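Local coordinates for putative nucleic acid-binding lipoprotein (Klebsiella pneumoniae subsp. pneumoniae MGH 78578, PDB 3F1Z) that is of unknown function but, as a putative lipoprotein with an OB-fold, is a candidate for binding nucleic acid, at residues Phe73-Arg78 against Ala98-Leu103. Residues are numbered along the deposited sequence; the frame is centred on the assembly and turned at random.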
loop_
_atom_site.group_PDB
_atom_site.type_symbol
_atom_site.label_atom_id
_atom_site.label_comp_id
_atom_site.label_asym_id
_atom_site.label_seq_id
_atom_site.Cartn_x
_atom_site.Cartn_y
_atom_site.Cartn_z
ATOM N N PHE A 73 -8.490 7.318 4.616
ATOM C CA PHE A 73 -8.516 7.239 3.182
ATOM C C PHE A 73 -8.028 5.894 2.738
ATOM O O PHE A 73 -7.105 5.380 3.325
ATOM C CB PHE A 73 -7.541 8.230 2.598
ATOM C CG PHE A 73 -7.759 9.648 3.000
ATOM C CD1 PHE A 73 -7.120 10.175 4.080
ATOM C CD2 PHE A 73 -8.538 10.481 2.231
ATOM C CE1 PHE A 73 -7.305 11.526 4.433
ATOM C CE2 PHE A 73 -8.729 11.814 2.563
ATOM C CZ PHE A 73 -8.109 12.330 3.674
ATOM N N ILE A 74 -8.634 5.335 1.696
ATOM C CA ILE A 74 -8.156 4.126 1.041
ATOM C C ILE A 74 -7.629 4.562 -0.352
ATOM O O ILE A 74 -8.330 5.255 -1.124
ATOM C CB ILE A 74 -9.280 3.098 0.835
ATOM C CG1 ILE A 74 -9.781 2.583 2.157
ATOM C CG2 ILE A 74 -8.747 1.851 0.186
ATOM C CD1 ILE A 74 -8.691 1.766 2.976
ATOM N N VAL A 75 -6.400 4.147 -0.657
ATOM C CA VAL A 75 -5.746 4.382 -1.950
ATOM C C VAL A 75 -5.511 3.001 -2.557
ATOM O O VAL A 75 -4.969 2.114 -1.901
ATOM C CB VAL A 75 -4.443 5.116 -1.775
ATOM C CG1 VAL A 75 -3.635 5.098 -3.061
ATOM C CG2 VAL A 75 -4.727 6.555 -1.349
ATOM N N THR A 76 -6.002 2.799 -3.779
ATOM C CA THR A 76 -5.922 1.512 -4.454
ATOM C C THR A 76 -4.980 1.646 -5.634
ATOM O O THR A 76 -5.080 2.602 -6.407
ATOM C CB THR A 76 -7.292 1.049 -4.972
ATOM O OG1 THR A 76 -8.233 1.124 -3.918
ATOM C CG2 THR A 76 -7.257 -0.384 -5.501
HETATM N N MSE A 77 -4.135 0.632 -5.818
HETATM C CA MSE A 77 -3.060 0.664 -6.799
HETATM C C MSE A 77 -3.087 -0.583 -7.644
HETATM O O MSE A 77 -3.274 -1.679 -7.101
HETATM C CB MSE A 77 -1.733 0.726 -6.024
HETATM C CG MSE A 77 -0.514 0.887 -6.870
HETATM SE SE MSE A 77 1.153 0.651 -5.872
HETATM C CE MSE A 77 1.427 2.513 -5.315
ATOM N N ARG A 78 -2.910 -0.437 -8.962
ATOM C CA ARG A 78 -2.780 -1.615 -9.825
ATOM C C ARG A 78 -1.344 -1.720 -10.350
ATOM O O ARG A 78 -0.615 -0.725 -10.362
ATOM C CB ARG A 78 -3.720 -1.534 -11.015
ATOM C CG ARG A 78 -3.398 -0.435 -12.023
ATOM C CD ARG A 78 -4.110 -0.742 -13.339
ATOM N NE ARG A 78 -4.047 0.352 -14.292
ATOM C CZ ARG A 78 -3.015 0.612 -15.082
ATOM N NH1 ARG A 78 -1.909 -0.139 -15.051
ATOM N NH2 ARG A 78 -3.083 1.651 -15.909
ATOM N N ALA A 98 -2.285 15.210 3.585
ATOM C CA ALA A 98 -1.413 15.890 2.603
ATOM C C ALA A 98 -0.892 14.902 1.540
ATOM O O ALA A 98 -0.874 15.207 0.336
ATOM C CB ALA A 98 -0.242 16.562 3.286
ATOM N N ASP A 99 -0.468 13.720 1.960
ATOM C CA ASP A 99 0.063 12.792 0.987
ATOM C C ASP A 99 -1.037 12.346 0.044
ATOM O O ASP A 99 -0.816 12.254 -1.177
ATOM C CB ASP A 99 0.647 11.548 1.634
ATOM C CG ASP A 99 2.102 11.686 2.071
ATOM O OD1 ASP A 99 2.705 12.777 1.972
ATOM O OD2 ASP A 99 2.618 10.628 2.545
ATOM N N VAL A 100 -2.215 12.068 0.619
ATOM C CA VAL A 100 -3.342 11.564 -0.152
ATOM C C VAL A 100 -3.794 12.591 -1.181
ATOM O O VAL A 100 -4.096 12.241 -2.309
ATOM C CB VAL A 100 -4.518 11.144 0.739
ATOM C CG1 VAL A 100 -5.705 10.675 -0.112
ATOM C CG2 VAL A 100 -4.086 10.034 1.702
ATOM N N GLU A 101 -3.792 13.856 -0.789
ATOM C CA GLU A 101 -4.224 14.935 -1.660
ATOM C C GLU A 101 -3.259 15.273 -2.792
ATOM O O GLU A 101 -3.593 16.072 -3.677
ATOM C CB GLU A 101 -4.535 16.162 -0.827
ATOM C CG GLU A 101 -5.810 15.941 -0.029
ATOM C CD GLU A 101 -6.271 17.118 0.808
ATOM O OE1 GLU A 101 -5.750 18.234 0.582
ATOM O OE2 GLU A 101 -7.184 16.916 1.676
ATOM N N ALA A 102 -2.088 14.655 -2.796
ATOM C CA ALA A 102 -1.085 14.922 -3.834
ATOM C C ALA A 102 -1.069 13.794 -4.850
ATOM O O ALA A 102 -0.369 13.854 -5.837
ATOM C CB ALA A 102 0.338 15.080 -3.202
ATOM N N LEU A 103 -1.768 12.712 -4.568
ATOM C CA LEU A 103 -1.863 11.637 -5.538
ATOM C C LEU A 103 -2.905 11.982 -6.588
ATOM O O LEU A 103 -3.641 12.975 -6.469
ATOM C CB LEU A 103 -2.296 10.377 -4.849
ATOM C CG LEU A 103 -1.306 9.781 -3.862
ATOM C CD1 LEU A 103 -1.977 8.573 -3.174
ATOM C CD2 LEU A 103 -0.029 9.411 -4.587
#
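One face of the Phe-73 ring carries Val-100, whose two methyls both lie on that same side of the ring plane. CG1 is over the face on the CD2 side of CG, 4.1 Å from the ring centroid and 29° off the normal, a CH-pi contact in which it comes within 3.7 Å of Phe-73 CD2. The other methyl, Val-100 CG2, stands over the rim on the other side of CG, 3.9 Å from Phe-73 CD1. CB of Val-100 also sits above the plane, but displaced toward the rim, so the valine meets the part of the ring near CG rather than its far end. With chi1 at -57°, Phe-73 CG lies beside the backbone N, and this lays the ring under the valine. The setting is the OB-fold, a curled beta-barrel: strand 71-78 runs antiparallel between strands 51-65 and 88-93, and the short helix 97-100 packs against it. As in other OB-folds, this helix falls between the third and fourth barrel strands, here 88-93 and 108-114. The same valine also touches Ile-61 and Phe-92, side chains of the two flanking strands. A type I turn from Val-100 to Leu-103 brings the chain round and aims the leucine back at the barrel. Two residues along the strand from Phe-73, Val-75 offers both methyls to that leucine: CG1 and CG2 each lie 3.9 Å from Leu-103 CD1, which is thus received between the two branches. Val-75 CG2 also approaches Val-100 CG1, more loosely, at 4.4 Å. No hydrogen bond joins the two segments. Asp-99 OD2 accepts hydrogen bonds from Val-131 N and Asn-96 ND2, tying the helix to strand 129-131.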